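Local coordinates for Serine/threonine-protein kinase/endoribonuclease IRE1 (Saccharomyces cerevisiae, PDB 2BE1) that senses unfolded proteins in the endoplasmic reticulum lumen through its lumenal domain, the part described here, and thereby triggers its own kinase and HAC1-splicing endoribonuclease activity, at residues A[2-7]-A[204-209]; A[11-16]-A[248-253]. All coordinates share one frame; numbering follows the deposited sequence.

Contact 1 (A[2-7]-A[204-209])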
loop_
_atom_site.group_PDB
_atom_site.type_symbol
_atom_site.label_atom_id
_atom_site.label_comp_id
_atom_site.label_asym_id
_atom_site.label_seq_id
_atom_site.Cartn_x
_atom_site.Cartn_y
_atom_site.Cartn_z
ATOM N N ARG A 2 -24.103 -13.942 3.955
ATOM C CA ARG A 2 -23.382 -15.050 3.240
ATOM C C ARG A 2 -23.840 -15.237 1.782
ATOM O O ARG A 2 -23.026 -15.481 0.899
ATOM C CB ARG A 2 -23.430 -16.380 4.019
ATOM C CG ARG A 2 -24.843 -16.756 4.492
ATOM C CD ARG A 2 -24.977 -18.251 4.665
ATOM N NE ARG A 2 -25.133 -18.947 3.375
ATOM C CZ ARG A 2 -24.983 -20.272 3.186
ATOM N NH1 ARG A 2 -24.658 -21.089 4.200
ATOM N NH2 ARG A 2 -25.158 -20.796 1.968
ATOM N N SER A 3 -25.134 -15.114 1.535
ATOM C CA SER A 3 -25.646 -15.170 0.182
ATOM C C SER A 3 -26.540 -13.976 -0.082
ATOM O O SER A 3 -27.634 -13.863 0.515
ATOM C CB SER A 3 -26.481 -16.421 -0.013
ATOM O OG SER A 3 -27.590 -16.147 -0.882
ATOM N N LEU A 4 -26.095 -13.121 -1.008
ATOM C CA LEU A 4 -26.748 -11.840 -1.292
ATOM C C LEU A 4 -28.204 -12.119 -1.494
ATOM O O LEU A 4 -29.085 -11.265 -1.255
ATOM C CB LEU A 4 -26.174 -11.205 -2.568
ATOM C CG LEU A 4 -26.799 -9.896 -3.075
ATOM C CD1 LEU A 4 -26.431 -8.705 -2.192
ATOM C CD2 LEU A 4 -26.374 -9.695 -4.506
ATOM N N ASN A 5 -28.437 -13.344 -1.936
ATOM C CA ASN A 5 -29.759 -13.779 -2.199
ATOM C C ASN A 5 -30.771 -13.377 -1.130
ATOM O O ASN A 5 -31.609 -12.511 -1.392
ATOM C CB ASN A 5 -29.789 -15.252 -2.415
ATOM C CG ASN A 5 -31.019 -15.628 -3.061
ATOM O OD1 ASN A 5 -31.397 -15.008 -4.074
ATOM N ND2 ASN A 5 -31.743 -16.570 -2.457
ATOM N N GLU A 6 -30.686 -13.977 0.065
ATOM C CA GLU A 6 -31.383 -13.406 1.215
ATOM C C GLU A 6 -30.784 -12.028 1.514
ATOM O O GLU A 6 -29.548 -11.909 1.572
ATOM C CB GLU A 6 -31.202 -14.276 2.444
ATOM C CG GLU A 6 -32.040 -13.765 3.648
ATOM C CD GLU A 6 -31.365 -12.629 4.502
ATOM O OE1 GLU A 6 -30.260 -12.882 5.087
ATOM O OE2 GLU A 6 -31.960 -11.506 4.612
ATOM N N LEU A 7 -31.641 -11.017 1.712
ATOM C CA LEU A 7 -31.258 -9.632 2.078
ATOM C C LEU A 7 -32.187 -8.670 1.353
ATOM O O LEU A 7 -32.276 -8.779 0.128
ATOM C CB LEU A 7 -29.802 -9.328 1.695
ATOM C CG LEU A 7 -28.637 -9.309 2.724
ATOM C CD1 LEU A 7 -28.867 -10.198 3.913
ATOM C CD2 LEU A 7 -27.266 -9.646 2.113
ATOM N N ALA A 204 -20.482 -8.730 -3.925
ATOM C CA ALA A 204 -20.421 -7.966 -5.163
ATOM C C ALA A 204 -20.420 -8.883 -6.401
ATOM O O ALA A 204 -21.214 -8.681 -7.310
ATOM C CB ALA A 204 -19.251 -7.071 -5.146
ATOM N N LEU A 205 -19.608 -9.933 -6.421
ATOM C CA LEU A 205 -19.744 -10.917 -7.509
ATOM C C LEU A 205 -21.148 -11.518 -7.662
ATOM O O LEU A 205 -21.478 -12.092 -8.679
ATOM C CB LEU A 205 -18.739 -12.042 -7.371
ATOM C CG LEU A 205 -17.292 -11.669 -7.613
ATOM C CD1 LEU A 205 -16.827 -10.534 -6.620
ATOM C CD2 LEU A 205 -16.462 -12.961 -7.461
ATOM N N GLN A 206 -21.987 -11.402 -6.661
ATOM C CA GLN A 206 -23.277 -12.007 -6.806
ATOM C C GLN A 206 -24.205 -10.999 -7.402
ATOM O O GLN A 206 -25.126 -11.369 -8.131
ATOM C CB GLN A 206 -23.824 -12.438 -5.463
ATOM C CG GLN A 206 -22.946 -13.409 -4.722
ATOM C CD GLN A 206 -23.549 -13.798 -3.387
ATOM O OE1 GLN A 206 -22.814 -13.991 -2.416
ATOM N NE2 GLN A 206 -24.899 -13.920 -3.325
ATOM N N ASN A 207 -23.974 -9.726 -7.075
ATOM C CA ASN A 207 -24.816 -8.605 -7.573
ATOM C C ASN A 207 -24.562 -8.297 -9.072
ATOM O O ASN A 207 -24.280 -7.159 -9.531
ATOM C CB ASN A 207 -24.641 -7.371 -6.714
ATOM C CG ASN A 207 -25.821 -6.501 -6.762
ATOM O OD1 ASN A 207 -25.719 -5.283 -6.592
ATOM N ND2 ASN A 207 -26.973 -7.105 -7.017
ATOM N N THR A 208 -24.671 -9.384 -9.818
ATOM C CA THR A 208 -24.485 -9.425 -11.239
ATOM C C THR A 208 -25.432 -8.480 -12.040
ATOM O O THR A 208 -25.036 -7.898 -13.034
ATOM C CB THR A 208 -24.560 -10.893 -11.684
ATOM O OG1 THR A 208 -24.075 -10.963 -13.017
ATOM C CG2 THR A 208 -26.019 -11.508 -11.541
ATOM N N PHE A 209 -26.665 -8.325 -11.589
ATOM C CA PHE A 209 -27.580 -7.372 -12.192
ATOM C C PHE A 209 -28.614 -7.058 -11.129
ATOM O O PHE A 209 -28.902 -7.915 -10.279
ATOM C CB PHE A 209 -28.246 -7.934 -13.460
ATOM C CG PHE A 209 -28.973 -9.210 -13.223
ATOM C CD1 PHE A 209 -30.273 -9.205 -12.643
ATOM C CD2 PHE A 209 -28.361 -10.440 -13.535
ATOM C CE1 PHE A 209 -30.982 -10.420 -12.376
ATOM C CE2 PHE A 209 -29.048 -11.685 -13.279
ATOM C CZ PHE A 209 -30.374 -11.674 -12.705
#
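Leu4 meets Gln206 and Asn207 where the N-terminal lead-in to strand 8-17 packs on the loop that follows helix 201-204 in the lumenal domain. Neither segment is a regular helix or strand here; the local motif is an inverse gamma turn centred on Asn207, closed by the backbone bond from Thr208 N to Gln206 O. The two segments bury 200 Å² in all, and Leu4 and Gln206 account for most of it.

Leu4 can be followed outward. Its CB faces the Gln206 side chain, 3.9 Å from Gln206 CB and 3.8 Å from Gln206 CD, so the leucine root lies alongside the glutamine stem. CG stands opposite the backbone N (chi1 176°), and this torsion carries the fork across to the turn. There CD2 reaches over the start of the Asn207 residue: Leu4 CD2 is 3.5 Å from Asn207 N and 3.6 Å from Asn207 CB. The other methyl, CD1, faces the sheet at strand 245-254; Val263 of strand 259-264 also touches the leucine.

Gln206 comes from the opposite segment with its chain extended beyond CG (chi2 180°), which brings the terminal amide up to the N-H side of Leu4, with Gln206 CD 3.5 Å from Leu4 N. Cutting Gln206 back to an alanine here removes CG and the amide, and would probably open a gap beside Leu4 N and take away the amide carbon that packs on Leu4 CB. At the leucine's far end Asn207 CG lies 3.9 Å from Leu4 CD2.

Contact 2 (A[11-16]-A[248-253])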
loop_
_atom_site.group_PDB
_atom_site.type_symbol
_atom_site.label_atom_id
_atom_site.label_comp_id
_atom_site.label_asym_id
_atom_site.label_seq_id
_atom_site.Cartn_x
_atom_site.Cartn_y
_atom_site.Cartn_z
ATOM N N ASP A 11 -34.036 0.828 -0.314
ATOM C CA ASP A 11 -34.401 1.864 -1.244
ATOM C C ASP A 11 -33.363 2.948 -1.339
ATOM O O ASP A 11 -33.422 3.812 -2.200
ATOM C CB ASP A 11 -35.688 2.467 -0.774
ATOM C CG ASP A 11 -36.844 1.766 -1.342
ATOM O OD1 ASP A 11 -37.980 2.053 -0.901
ATOM O OD2 ASP A 11 -36.583 0.927 -2.245
ATOM N N ILE A 12 -32.421 2.923 -0.421
ATOM C CA ILE A 12 -31.356 3.870 -0.470
ATOM C C ILE A 12 -30.307 3.368 -1.424
ATOM O O ILE A 12 -30.121 2.163 -1.586
ATOM C CB ILE A 12 -30.701 4.048 0.873
ATOM C CG1 ILE A 12 -31.753 4.206 1.969
ATOM C CG2 ILE A 12 -29.792 5.260 0.837
ATOM C CD1 ILE A 12 -32.822 5.227 1.661
ATOM N N LEU A 13 -29.628 4.310 -2.057
ATOM C CA LEU A 13 -28.588 4.029 -3.000
ATOM C C LEU A 13 -27.599 5.085 -2.652
ATOM O O LEU A 13 -27.973 6.187 -2.236
ATOM C CB LEU A 13 -29.080 4.304 -4.405
ATOM C CG LEU A 13 -28.553 3.541 -5.614
ATOM C CD1 LEU A 13 -29.491 3.787 -6.761
ATOM C CD2 LEU A 13 -27.246 4.085 -6.007
ATOM N N ILE A 14 -26.330 4.765 -2.844
ATOM C CA ILE A 14 -25.316 5.683 -2.487
ATOM C C ILE A 14 -24.402 6.035 -3.630
ATOM O O ILE A 14 -23.815 5.134 -4.303
ATOM C CB ILE A 14 -24.616 5.172 -1.326
ATOM C CG1 ILE A 14 -25.395 5.677 -0.168
ATOM C CG2 ILE A 14 -23.264 5.766 -1.209
ATOM C CD1 ILE A 14 -24.877 5.076 1.089
ATOM N N ALA A 15 -24.297 7.359 -3.811
ATOM C CA ALA A 15 -23.595 7.953 -4.891
ATOM C C ALA A 15 -22.448 8.692 -4.369
ATOM O O ALA A 15 -22.565 9.366 -3.331
ATOM C CB ALA A 15 -24.446 8.873 -5.542
ATOM N N ALA A 16 -21.340 8.535 -5.106
ATOM C CA ALA A 16 -20.117 9.366 -5.040
ATOM C C ALA A 16 -19.940 10.284 -6.288
ATOM O O ALA A 16 -19.971 9.787 -7.435
ATOM C CB ALA A 16 -19.003 8.483 -4.975
ATOM N N LEU A 248 -21.025 4.348 -7.360
ATOM C CA LEU A 248 -22.453 3.986 -7.132
ATOM C C LEU A 248 -22.783 2.729 -6.260
ATOM O O LEU A 248 -22.448 1.586 -6.655
ATOM C CB LEU A 248 -23.135 3.906 -8.497
ATOM C CG LEU A 248 -24.615 4.202 -8.367
ATOM C CD1 LEU A 248 -24.722 5.447 -7.573
ATOM C CD2 LEU A 248 -25.291 4.419 -9.721
ATOM N N PHE A 249 -23.430 2.870 -5.097
ATOM C CA PHE A 249 -23.647 1.605 -4.302
ATOM C C PHE A 249 -25.071 1.230 -4.016
ATOM O O PHE A 249 -25.889 2.092 -3.660
ATOM C CB PHE A 249 -22.929 1.620 -2.988
ATOM C CG PHE A 249 -21.456 1.786 -3.110
ATOM C CD1 PHE A 249 -20.839 3.034 -2.889
ATOM C CD2 PHE A 249 -20.656 0.695 -3.419
ATOM C CE1 PHE A 249 -19.424 3.174 -2.969
ATOM C CE2 PHE A 249 -19.246 0.820 -3.510
ATOM C CZ PHE A 249 -18.628 2.074 -3.303
ATOM N N ASP A 250 -25.359 -0.067 -4.185
ATOM C CA ASP A 250 -26.634 -0.688 -3.748
ATOM C C ASP A 250 -26.530 -0.864 -2.247
ATOM O O ASP A 250 -25.433 -1.054 -1.745
ATOM C CB ASP A 250 -26.887 -2.020 -4.469
ATOM C CG ASP A 250 -27.662 -1.835 -5.782
ATOM O OD1 ASP A 250 -28.153 -0.717 -6.022
ATOM O OD2 ASP A 250 -27.822 -2.777 -6.602
ATOM N N VAL A 251 -27.623 -0.731 -1.506
ATOM C CA VAL A 251 -27.573 -1.110 -0.061
ATOM C C VAL A 251 -28.551 -2.250 0.336
ATOM O O VAL A 251 -29.725 -2.157 0.168
ATOM C CB VAL A 251 -27.515 0.143 0.958
ATOM C CG1 VAL A 251 -27.842 1.426 0.296
ATOM C CG2 VAL A 251 -28.366 -0.047 2.182
ATOM N N PHE A 252 -28.041 -3.348 0.823
ATOM C CA PHE A 252 -28.916 -4.411 1.214
ATOM C C PHE A 252 -29.171 -4.452 2.721
ATOM O O PHE A 252 -28.424 -3.853 3.509
ATOM C CB PHE A 252 -28.333 -5.723 0.745
ATOM C CG PHE A 252 -28.401 -5.901 -0.729
ATOM C CD1 PHE A 252 -27.691 -5.079 -1.573
ATOM C CD2 PHE A 252 -29.199 -6.895 -1.289
ATOM C CE1 PHE A 252 -27.777 -5.246 -2.950
ATOM C CE2 PHE A 252 -29.279 -7.058 -2.677
ATOM C CZ PHE A 252 -28.564 -6.235 -3.496
ATOM N N ASN A 253 -30.239 -5.145 3.117
ATOM C CA ASN A 253 -30.609 -5.284 4.525
ATOM C C ASN A 253 -30.569 -6.727 4.911
ATOM O O ASN A 253 -31.256 -7.556 4.317
ATOM C CB ASN A 253 -32.025 -4.775 4.813
ATOM C CG ASN A 253 -32.214 -3.289 4.482
ATOM O OD1 ASN A 253 -31.362 -2.462 4.817
ATOM N ND2 ASN A 253 -33.353 -2.941 3.840
HETATM O O HOH W 1 -30.671 -0.191 -2.799
#
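Ile14 and Phe249 form the hydrogen-bonded pair of an antiparallel ladder between strands 12-16 and 248-253, neighbours in the middle of a five-stranded sheet. The short segments run at 161° to each other with axes 4.7 Å apart. Ile14 N donates to Phe249 O at 2.8 Å, and Phe249 N returns a bond to Ile14 O.

Side-chain shape divides by face. On the one carrying Leu13, Ala15, Leu248 and Asp250, the short Ala15 side chain gives room for Leu248: Leu248 CD1 sits 4.0 Å from Ala15 CB. The same methyl is the bump met by Leu13 CD2, the two leucines crossing obliquely, and Ile216 of strand 216-219 touches both. Asp250 turns its carboxylate to a salt bridge with Arg27.

On the other face, Ile14 CG2 meets Phe249 CD1, 4.0 Å away; the Ile14 torsion that sets CG2 opposite the backbone N carries this methyl to the ring. Leu262 packs against the phenylalanine as well. Further along, Val251 leans toward the neighbouring strand, with Val251 CG1 3.9 Å from Ile12 CB. At this end of the ladder a water enters between the backbones, donating to Ile12 O at 2.7 Å and weakly accepting from Val251 N at 3.4 Å.

How the contacts relate
The two contacts interlock along the chain: their segments alternate, 2-7, 11-16, 204-209, 248-253. Their centres are 14 Å apart, on the same side of the chain's centre, contact 1 about 23 Å from it and partly buried, contact 2 about 16 Å from it and buried. They also touch directly. Leu4 CD1 lies 3.3 Å from Phe252 CE2, and Asn207 packs on Asp250, so contact 1 meets the sheet at Asp250 and Phe252. Closer to the start of strand 8-17, Leu7 CB lies 3.5 Å from Asn253 O. No other chain of the assembly touches any of these four segments, so both contacts are internal to one lumenal domain.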